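Local coordinates for protein CRISPR-associated endonuclease Cas3-HD (Methanocaldococcus jannaschii, PDB 3S4L) that cleaves single-stranded DNA in a magnesium-dependent reaction, and single-stranded RNA without added metal, as the nuclease effector of CRISPR interference, at residues K60-L65 with Y97-I102; H66-A71 with E157-L162; F89-V94 with M121-P126. One frame throughout, in Å; residues are numbered along the deposited sequence.

Interaction 1. Residues K60-L65 with Y97-I102; sequences KILIKL and YYTYHI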
loop_
_atom_site.group_PDB
_atom_site.type_symbol
_atom_site.label_atom_id
_atom_site.label_comp_id
_atom_site.label_asym_id
_atom_site.label_seq_id
_atom_site.Cartn_x
_atom_site.Cartn_y
_atom_site.Cartn_z
ATOM N N LYS A 60 -4.459 -3.974 -9.365
ATOM C CA LYS A 60 -4.910 -2.600 -9.539
ATOM C C LYS A 60 -5.100 -1.889 -8.201
ATOM O O LYS A 60 -4.936 -0.674 -8.095
ATOM C CB LYS A 60 -6.237 -2.549 -10.294
ATOM C CG LYS A 60 -6.176 -2.825 -11.792
ATOM C CD LYS A 60 -7.576 -2.672 -12.384
ATOM C CE LYS A 60 -7.798 -3.559 -13.586
ATOM N NZ LYS A 60 -9.237 -3.578 -13.957
ATOM N N ILE A 61 -5.486 -2.637 -7.182
ATOM C CA ILE A 61 -5.694 -2.010 -5.890
ATOM C C ILE A 61 -4.357 -1.647 -5.241
ATOM O O ILE A 61 -4.206 -0.552 -4.699
ATOM C CB ILE A 61 -6.563 -2.867 -4.962
ATOM C CG1 ILE A 61 -7.972 -2.931 -5.521
ATOM C CG2 ILE A 61 -6.597 -2.263 -3.574
ATOM C CD1 ILE A 61 -8.852 -3.951 -4.854
ATOM N N LEU A 62 -3.383 -2.549 -5.331
ATOM C CA LEU A 62 -2.034 -2.262 -4.853
ATOM C C LEU A 62 -1.482 -1.056 -5.587
ATOM O O LEU A 62 -0.826 -0.188 -5.006
ATOM C CB LEU A 62 -1.117 -3.454 -5.111
ATOM C CG LEU A 62 -1.565 -4.736 -4.440
ATOM C CD1 LEU A 62 -0.409 -5.728 -4.469
ATOM C CD2 LEU A 62 -2.009 -4.436 -3.010
ATOM N N ILE A 63 -1.742 -1.019 -6.884
ATOM C CA ILE A 63 -1.275 0.068 -7.703
ATOM C C ILE A 63 -1.919 1.347 -7.195
ATOM O O ILE A 63 -1.243 2.348 -6.971
ATOM C CB ILE A 63 -1.598 -0.190 -9.193
ATOM C CG1 ILE A 63 -0.686 -1.298 -9.736
ATOM C CG2 ILE A 63 -1.428 1.085 -10.028
ATOM C CD1 ILE A 63 -1.182 -1.945 -11.006
ATOM N N LYS A 64 -3.224 1.316 -6.969
ATOM C CA LYS A 64 -3.904 2.542 -6.608
ATOM C C LYS A 64 -3.609 2.995 -5.176
ATOM O O LYS A 64 -3.639 4.181 -4.867
ATOM C CB LYS A 64 -5.411 2.390 -6.830
ATOM C CG LYS A 64 -5.815 2.275 -8.300
ATOM C CD LYS A 64 -7.284 1.913 -8.432
ATOM C CE LYS A 64 -7.768 2.047 -9.869
ATOM N NZ LYS A 64 -9.169 1.529 -10.004
ATOM N N LEU A 65 -3.324 2.054 -4.295
ATOM C CA LEU A 65 -3.272 2.395 -2.891
ATOM C C LEU A 65 -1.868 2.427 -2.299
ATOM O O LEU A 65 -1.688 2.858 -1.156
ATOM C CB LEU A 65 -4.154 1.432 -2.099
ATOM C CG LEU A 65 -5.659 1.492 -2.370
ATOM C CD1 LEU A 65 -6.375 0.479 -1.469
ATOM C CD2 LEU A 65 -6.206 2.908 -2.130
ATOM N N TYR A 97 -1.989 0.081 5.971
ATOM C CA TYR A 97 -3.192 0.055 6.806
ATOM C C TYR A 97 -4.447 0.139 5.962
ATOM O O TYR A 97 -5.316 -0.712 6.083
ATOM C CB TYR A 97 -3.172 1.186 7.836
ATOM C CG TYR A 97 -4.468 1.354 8.631
ATOM C CD1 TYR A 97 -4.670 0.669 9.828
ATOM C CD2 TYR A 97 -5.459 2.238 8.213
ATOM C CE1 TYR A 97 -5.844 0.844 10.585
ATOM C CE2 TYR A 97 -6.637 2.409 8.948
ATOM C CZ TYR A 97 -6.821 1.708 10.133
ATOM O OH TYR A 97 -7.981 1.880 10.859
ATOM N N TYR A 98 -4.546 1.143 5.092
ATOM C CA TYR A 98 -5.751 1.263 4.269
ATOM C C TYR A 98 -5.866 0.133 3.236
ATOM O O TYR A 98 -6.967 -0.325 2.902
ATOM C CB TYR A 98 -5.831 2.625 3.586
ATOM C CG TYR A 98 -6.192 3.713 4.542
ATOM C CD1 TYR A 98 -7.492 3.828 5.024
ATOM C CD2 TYR A 98 -5.230 4.619 4.987
ATOM C CE1 TYR A 98 -7.829 4.824 5.936
ATOM C CE2 TYR A 98 -5.561 5.634 5.880
ATOM C CZ TYR A 98 -6.853 5.721 6.350
ATOM O OH TYR A 98 -7.166 6.713 7.224
ATOM N N THR A 99 -4.722 -0.312 2.734
ATOM C CA THR A 99 -4.713 -1.368 1.734
ATOM C C THR A 99 -5.309 -2.614 2.341
ATOM O O THR A 99 -6.140 -3.287 1.730
ATOM C CB THR A 99 -3.293 -1.656 1.226
ATOM O OG1 THR A 99 -2.808 -0.510 0.515
ATOM C CG2 THR A 99 -3.287 -2.872 0.305
ATOM N N TYR A 100 -4.890 -2.920 3.558
ATOM C CA TYR A 100 -5.360 -4.124 4.200
ATOM C C TYR A 100 -6.885 -4.120 4.331
ATOM O O TYR A 100 -7.549 -5.092 3.959
ATOM C CB TYR A 100 -4.724 -4.293 5.576
ATOM C CG TYR A 100 -5.300 -5.489 6.284
ATOM C CD1 TYR A 100 -6.379 -5.360 7.150
ATOM C CD2 TYR A 100 -4.787 -6.756 6.057
ATOM C CE1 TYR A 100 -6.924 -6.482 7.799
ATOM C CE2 TYR A 100 -5.318 -7.875 6.688
ATOM C CZ TYR A 100 -6.384 -7.731 7.559
ATOM O OH TYR A 100 -6.899 -8.843 8.186
ATOM N N HIS A 101 -7.449 -3.052 4.887
ATOM C CA HIS A 101 -8.897 -3.062 5.142
ATOM C C HIS A 101 -9.693 -3.082 3.846
ATOM O O HIS A 101 -10.704 -3.765 3.733
ATOM C CB HIS A 101 -9.334 -1.906 6.047
ATOM C CG HIS A 101 -8.811 -2.028 7.434
ATOM N ND1 HIS A 101 -9.290 -2.963 8.326
ATOM C CD2 HIS A 101 -7.811 -1.375 8.072
ATOM C CE1 HIS A 101 -8.620 -2.864 9.462
ATOM N NE2 HIS A 101 -7.716 -1.908 9.332
ATOM N N ILE A 102 -9.205 -2.352 2.857
ATOM C CA ILE A 102 -9.863 -2.339 1.570
ATOM C C ILE A 102 -9.763 -3.711 0.885
ATOM O O ILE A 102 -10.752 -4.178 0.336
ATOM C CB ILE A 102 -9.365 -1.187 0.697
ATOM C CG1 ILE A 102 -9.987 0.114 1.212
ATOM C CG2 ILE A 102 -9.755 -1.415 -0.775
ATOM C CD1 ILE A 102 -9.101 1.302 1.077
#
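L65 and T99 meet where helix 52-65 comes closest to helix 91-107 in this contact, their CA atoms 6.1 Å apart. The local axes run nearly antiparallel, at 150°, with a closest approach of 10.2 Å. The tight part is centred on L65. Its CB rests on the hydroxyl of T99, with 3.5 Å from L65 CB to T99 OG1, while its CD1 reaches along the neighbouring helix to I102, 3.8 Å from I102 CD1 and almost as near I102 CG2. T99 suits this place because its short side chain fits against L65 CB and its hydroxyl is satisfied: OG1 is anti to the carbonyl carbon (chi1 -66°) and bonds back to the carbonyl oxygen of S95, one turn earlier. The same torsion sets the methyl anti to the backbone N, and T99 CG2 meets L62 CD2 at 3.9 Å, the two side chains crossing at about a right angle. Packing slackens toward I61, whose CG2 lies 4.3 Å from I102 CG2. I61 is partly exposed, yet its aliphatic surface also leans on L103, K106 and F107. The contact is thus an apolar seam in the mainly helical HD domain. Helix 17-31 packs behind helix 52-65 against I63, helix 110-121 touches T99 through V120, and loop residues Y169 and I171 lie against I102.

Interaction 2. Residues H66-A71 with E157-L162; sequences HDIGKA and EDFEDL. With CA (calcium ion), chain C.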
loop_
_atom_site.group_PDB
_atom_site.type_symbol
_atom_site.label_atom_id
_atom_site.label_comp_id
_atom_site.label_asym_id
_atom_site.label_seq_id
_atom_site.Cartn_x
_atom_site.Cartn_y
_atom_site.Cartn_z
ATOM N N HIS A 66 -0.862 1.969 -3.038
ATOM C CA HIS A 66 0.437 1.835 -2.386
ATOM C C HIS A 66 1.011 3.186 -1.918
ATOM O O HIS A 66 1.802 3.230 -0.979
ATOM C CB HIS A 66 1.430 1.024 -3.218
ATOM C CG HIS A 66 1.941 1.737 -4.423
ATOM N ND1 HIS A 66 1.199 1.859 -5.578
ATOM C CD2 HIS A 66 3.119 2.358 -4.662
ATOM C CE1 HIS A 66 1.897 2.527 -6.473
ATOM N NE2 HIS A 66 3.070 2.836 -5.945
ATOM N N ASP A 67 0.601 4.277 -2.558
ATOM C CA ASP A 67 1.001 5.610 -2.117
ATOM C C ASP A 67 -0.108 6.432 -1.493
ATOM O O ASP A 67 0.018 7.663 -1.389
ATOM C CB ASP A 67 1.617 6.398 -3.276
ATOM C CG ASP A 67 3.060 6.014 -3.534
ATOM O OD1 ASP A 67 3.550 6.260 -4.659
ATOM O OD2 ASP A 67 3.684 5.461 -2.600
ATOM N N ILE A 68 -1.190 5.772 -1.086
ATOM C CA ILE A 68 -2.293 6.492 -0.459
ATOM C C ILE A 68 -1.810 7.193 0.814
ATOM O O ILE A 68 -2.332 8.246 1.182
ATOM C CB ILE A 68 -3.524 5.589 -0.188
ATOM C CG1 ILE A 68 -4.772 6.442 0.030
ATOM C CG2 ILE A 68 -3.261 4.680 0.992
ATOM C CD1 ILE A 68 -4.894 7.585 -0.983
ATOM N N GLY A 69 -0.776 6.632 1.447
ATOM C CA GLY A 69 -0.163 7.225 2.629
ATOM C C GLY A 69 0.334 8.645 2.375
ATOM O O GLY A 69 0.533 9.429 3.318
ATOM N N LYS A 70 0.539 8.986 1.101
ATOM C CA LYS A 70 0.922 10.353 0.757
ATOM C C LYS A 70 -0.194 11.359 1.053
ATOM O O LYS A 70 0.059 12.561 1.175
ATOM C CB LYS A 70 1.369 10.460 -0.706
ATOM C CG LYS A 70 2.733 9.825 -1.008
ATOM C CD LYS A 70 3.100 9.982 -2.512
ATOM C CE LYS A 70 4.455 9.361 -2.866
ATOM N NZ LYS A 70 4.946 9.834 -4.214
ATOM N N ALA A 71 -1.432 10.887 1.142
ATOM C CA ALA A 71 -2.513 11.802 1.490
ATOM C C ALA A 71 -2.518 12.139 2.988
ATOM O O ALA A 71 -3.463 12.755 3.471
ATOM C CB ALA A 71 -3.874 11.262 1.044
ATOM N N GLU A 157 -8.246 16.587 4.433
ATOM C CA GLU A 157 -9.693 16.729 4.564
ATOM C C GLU A 157 -10.452 15.999 3.450
ATOM O O GLU A 157 -11.464 15.338 3.703
ATOM C CB GLU A 157 -10.064 18.218 4.558
ATOM C CG GLU A 157 -11.536 18.497 4.779
ATOM C CD GLU A 157 -11.951 19.872 4.286
ATOM O OE1 GLU A 157 -11.545 20.885 4.906
ATOM O OE2 GLU A 157 -12.684 19.937 3.271
ATOM N N ASP A 158 -9.958 16.124 2.221
ATOM C CA ASP A 158 -10.605 15.516 1.061
ATOM C C ASP A 158 -10.562 13.983 1.076
ATOM O O ASP A 158 -11.110 13.345 0.182
ATOM C CB ASP A 158 -9.951 16.000 -0.250
ATOM C CG ASP A 158 -10.067 17.508 -0.463
ATOM O OD1 ASP A 158 -10.846 18.178 0.255
ATOM O OD2 ASP A 158 -9.378 18.027 -1.373
ATOM N N PHE A 159 -9.932 13.394 2.089
ATOM C CA PHE A 159 -9.511 11.988 2.022
ATOM C C PHE A 159 -10.553 10.978 1.542
ATOM O O PHE A 159 -10.306 10.232 0.590
ATOM C CB PHE A 159 -8.944 11.508 3.357
ATOM C CG PHE A 159 -8.485 10.084 3.322
ATOM C CD1 PHE A 159 -7.458 9.700 2.461
ATOM C CD2 PHE A 159 -9.092 9.118 4.126
ATOM C CE1 PHE A 159 -7.026 8.375 2.412
ATOM C CE2 PHE A 159 -8.670 7.783 4.087
ATOM C CZ PHE A 159 -7.629 7.411 3.229
ATOM N N GLU A 160 -11.691 10.929 2.236
ATOM C CA GLU A 160 -12.776 10.017 1.900
ATOM C C GLU A 160 -13.151 10.132 0.424
ATOM O O GLU A 160 -13.260 9.125 -0.277
ATOM C CB GLU A 160 -13.991 10.288 2.791
ATOM C CG GLU A 160 -15.335 9.867 2.192
ATOM C CD GLU A 160 -15.558 8.366 2.216
ATOM O OE1 GLU A 160 -14.705 7.618 1.683
ATOM O OE2 GLU A 160 -16.597 7.934 2.765
ATOM N N ASP A 161 -13.341 11.365 -0.035
ATOM C CA ASP A 161 -13.643 11.623 -1.435
ATOM C C ASP A 161 -12.524 11.103 -2.337
ATOM O O ASP A 161 -12.785 10.419 -3.332
ATOM C CB ASP A 161 -13.912 13.114 -1.666
ATOM C CG ASP A 161 -13.062 13.696 -2.775
ATOM O OD1 ASP A 161 -13.357 13.415 -3.957
ATOM O OD2 ASP A 161 -12.104 14.438 -2.464
ATOM N N LEU A 162 -11.277 11.396 -1.969
ATOM C CA LEU A 162 -10.120 10.882 -2.705
ATOM C C LEU A 162 -10.177 9.368 -2.877
ATOM O O LEU A 162 -9.955 8.862 -3.978
ATOM C CB LEU A 162 -8.808 11.283 -2.029
ATOM C CG LEU A 162 -7.557 10.672 -2.669
ATOM C CD1 LEU A 162 -7.340 11.227 -4.066
ATOM C CD2 LEU A 162 -6.321 10.910 -1.807
HETATM CA CA CA C . 5.874 5.139 -2.161
HETATM O O HOH W 1 5.689 4.806 -4.449
HETATM O O HOH W 2 6.672 7.464 -3.549
#
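I68 points its CG1 branch at the rim of the F159 ring, and the two side chains cross at about a right angle. I68 CG1 lies near the ring plane, 3.8 Å from F159 CE1, so the isoleucine meets the edge of the phenyl group. CG1 gets there by standing anti to the backbone N (chi1 -162°), and the bend at chi2 then carries the terminal methyl to L162. There I68 CD1 comes within 3.7 Å of L162 CD2, the side chains sliding past each other in opposite directions. A71 offers a single methyl that touches both larger groups: its CB is 3.8 Å from L162 CD2 and 4.2 Å from F159 CD1, approaching the ring obliquely. In this buried corner behind the HD motif, alanine fits beside ring and leucine, isoleucine's branch reaches the ring edge, and phenylalanine presents a flat rim. D67 turns the other way and binds the calcium ion through OD2 at 2.3 Å. Its other oxygen, D67 OD1, accepts a hydrogen bond of 2.6 Å from a water that also coordinates the metal. Residues 67-71 thus have a metal side, at D67, and an apolar side, at I68 and A71. Helix 159-167 covers the apolar side, with I163 and L166 on I68; L17 of helix 17-31 touches I68, I18 touches L162, and the Y98 ring meets that of F159.

Interaction 3. Residues F89-V94 with M121-P126; sequences FRHELV and MLHHEP. With CA (calcium ion), chain C.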
loop_
_atom_site.group_PDB
_atom_site.type_symbol
_atom_site.label_atom_id
_atom_site.label_comp_id
_atom_site.label_asym_id
_atom_site.label_seq_id
_atom_site.Cartn_x
_atom_site.Cartn_y
_atom_site.Cartn_z
ATOM N N PHE A 89 8.833 10.188 9.060
ATOM C CA PHE A 89 7.532 9.687 8.646
ATOM C C PHE A 89 7.646 8.795 7.402
ATOM O O PHE A 89 8.362 9.123 6.448
ATOM C CB PHE A 89 6.519 10.790 8.381
ATOM C CG PHE A 89 5.202 10.263 7.866
ATOM C CD1 PHE A 89 4.307 9.612 8.724
ATOM C CD2 PHE A 89 4.866 10.386 6.522
ATOM C CE1 PHE A 89 3.078 9.095 8.245
ATOM C CE2 PHE A 89 3.638 9.894 6.036
ATOM C CZ PHE A 89 2.743 9.243 6.890
ATOM N N ARG A 90 6.948 7.662 7.423
ATOM C CA ARG A 90 6.983 6.714 6.298
ATOM C C ARG A 90 5.572 6.425 5.779
ATOM O O ARG A 90 4.787 5.717 6.412
ATOM C CB ARG A 90 7.692 5.428 6.713
ATOM C CG ARG A 90 9.041 5.686 7.347
ATOM C CD ARG A 90 10.193 5.593 6.370
ATOM N NE ARG A 90 9.888 6.109 5.042
ATOM C CZ ARG A 90 10.196 5.476 3.914
ATOM N NH1 ARG A 90 10.807 4.297 3.968
ATOM N NH2 ARG A 90 9.894 6.012 2.733
ATOM N N HIS A 91 5.252 7.011 4.630
ATOM C CA HIS A 91 3.914 6.927 4.057
ATOM C C HIS A 91 3.429 5.489 3.853
ATOM O O HIS A 91 2.231 5.206 3.988
ATOM C CB HIS A 91 3.875 7.660 2.722
ATOM C CG HIS A 91 4.745 7.040 1.674
ATOM N ND1 HIS A 91 6.107 7.206 1.634
ATOM C CD2 HIS A 91 4.427 6.256 0.615
ATOM C CE1 HIS A 91 6.605 6.543 0.602
ATOM N NE2 HIS A 91 5.607 5.961 -0.022
ATOM N N GLU A 92 4.347 4.578 3.541
ATOM C CA GLU A 92 3.939 3.214 3.185
ATOM C C GLU A 92 3.263 2.453 4.324
ATOM O O GLU A 92 2.472 1.535 4.078
ATOM C CB GLU A 92 5.101 2.390 2.600
ATOM C CG GLU A 92 6.289 2.203 3.515
ATOM C CD GLU A 92 7.386 3.240 3.259
ATOM O OE1 GLU A 92 7.071 4.448 3.184
ATOM O OE2 GLU A 92 8.562 2.841 3.123
ATOM N N LEU A 93 3.577 2.818 5.567
ATOM C CA LEU A 93 2.955 2.158 6.727
ATOM C C LEU A 93 1.481 2.536 6.793
ATOM O O LEU A 93 0.622 1.710 7.099
ATOM C CB LEU A 93 3.657 2.537 8.033
ATOM C CG LEU A 93 4.906 1.758 8.472
ATOM C CD1 LEU A 93 5.975 1.693 7.410
ATOM C CD2 LEU A 93 5.467 2.382 9.756
ATOM N N VAL A 94 1.199 3.801 6.495
ATOM C CA VAL A 94 -0.169 4.285 6.418
ATOM C C VAL A 94 -0.888 3.716 5.199
ATOM O O VAL A 94 -2.073 3.409 5.281
ATOM C CB VAL A 94 -0.223 5.813 6.353
ATOM C CG1 VAL A 94 -1.648 6.279 6.031
ATOM C CG2 VAL A 94 0.294 6.392 7.658
ATOM N N MET A 121 3.525 -2.214 2.396
ATOM C CA MET A 121 4.334 -1.750 3.515
ATOM C C MET A 121 5.811 -1.837 3.142
ATOM O O MET A 121 6.664 -1.168 3.716
ATOM C CB MET A 121 4.055 -2.612 4.751
ATOM C CG MET A 121 4.443 -1.961 6.092
ATOM S SD MET A 121 4.470 -3.144 7.455
ATOM C CE MET A 121 2.750 -3.181 7.918
ATOM N N LEU A 122 6.111 -2.659 2.153
ATOM C CA LEU A 122 7.490 -2.900 1.779
ATOM C C LEU A 122 7.761 -2.419 0.355
ATOM O O LEU A 122 8.753 -2.810 -0.238
ATOM C CB LEU A 122 7.800 -4.406 1.887
ATOM C CG LEU A 122 8.229 -5.011 3.234
ATOM C CD1 LEU A 122 7.458 -4.455 4.420
ATOM C CD2 LEU A 122 8.139 -6.542 3.217
ATOM N N HIS A 123 6.903 -1.565 -0.203
ATOM C CA HIS A 123 7.074 -1.213 -1.615
ATOM C C HIS A 123 8.269 -0.305 -1.861
ATOM O O HIS A 123 8.571 0.026 -3.010
ATOM C CB HIS A 123 5.795 -0.656 -2.265
ATOM C CG HIS A 123 5.460 0.750 -1.861
ATOM N ND1 HIS A 123 4.552 1.037 -0.863
ATOM C CD2 HIS A 123 5.894 1.943 -2.333
ATOM C CE1 HIS A 123 4.431 2.348 -0.740
ATOM N NE2 HIS A 123 5.248 2.921 -1.608
ATOM N N HIS A 124 8.962 0.094 -0.800
ATOM C CA HIS A 124 10.183 0.858 -1.032
ATOM C C HIS A 124 11.499 0.093 -0.996
ATOM O O HIS A 124 12.435 0.471 -1.699
ATOM C CB HIS A 124 10.221 2.174 -0.256
ATOM C CG HIS A 124 9.534 3.268 -0.992
ATOM N ND1 HIS A 124 10.122 3.919 -2.051
ATOM C CD2 HIS A 124 8.265 3.733 -0.917
ATOM C CE1 HIS A 124 9.264 4.783 -2.566
ATOM N NE2 HIS A 124 8.137 4.698 -1.886
ATOM N N GLU A 125 11.559 -0.989 -0.223
ATOM C CA GLU A 125 12.717 -1.877 -0.257
ATOM C C GLU A 125 12.976 -2.397 -1.686
ATOM O O GLU A 125 12.038 -2.677 -2.428
ATOM C CB GLU A 125 12.512 -3.013 0.740
ATOM N N PRO A 126 14.253 -2.481 -2.099
ATOM C CA PRO A 126 14.623 -2.969 -3.437
ATOM C C PRO A 126 14.173 -4.417 -3.656
ATOM O O PRO A 126 14.003 -5.141 -2.679
ATOM C CB PRO A 126 16.160 -2.904 -3.424
ATOM C CG PRO A 126 16.501 -1.960 -2.415
ATOM C CD PRO A 126 15.428 -2.027 -1.350
HETATM CA CA CA C . 5.874 5.139 -2.161
HETATM O O HOH W 3 8.715 0.281 2.190
HETATM O O HOH W 2 6.672 7.464 -3.549
HETATM O O HOH W 1 5.689 4.806 -4.449
#
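The H91 imidazole meets those of H123 and H124 rim to rim, over the face of neither, around one calcium ion. The H91 plane stands at 62° to that of H123 and at 80° to that of H124. H124 NE2 lies at the edge of the H91 ring, in its plane, while E92 OE1 sits over one face of H91, offset toward the rim. This is the metal centre of an HD-domain nuclease, where histidines from different parts of the chain join D67 of the HD motif. The three NE2 atoms bind calcium at 2.3 to 2.4 Å, and D67 OD2 and two waters complete the set; these same four residues bind the catalytic magnesium. Histidine suits the task because its second nitrogen can fix the ring: H123 ND1 bonds to the carbonyl oxygen of V120. H91 and H123 both have CG between the backbone N and the carbonyl carbon (chi1 65° for H91), a torsion that turns each ring in toward the metal. E92 packs against H123 and M121: its CB lies 3.4 Å from H123 CE1, and its bent chain brings CG to 3.4 Å from M121 O. R90 NH1 and E92 OE2 pair by charge alone, the oxygen lying well out of the guanidinium plane. Away from the metal, L93 CD1 packs on M121 CG at 4.2 Å. A single water (water 3) ties the two segments together, donating to E92 OE2 at 2.7 Å and to M121 O at 2.9 Å, and accepting from the backbone N of H124.

Along the chain, segment 60-65 runs straight into 66-71, which opens with the HD motif H66-D67. Segment 89-94 leads into helix 91-107, whose next turns supply 97-102 to interaction 1; 121-126 follows helix 110-121, and 157-162 comes last. The centres lie about 11 Å (1 and 2), 13 Å (1 and 3) and 15 Å (2 and 3) apart. Interactions 2 and 3 share the calcium ion, whereas 1 and 2 touch through Y98 and F159. The metal site is thus assembled from three regions of one helical domain, while the apolar contacts join helix 52-65, which leads into D67, to helix 91-107, and pack helix 159-167 against the turn that follows D67.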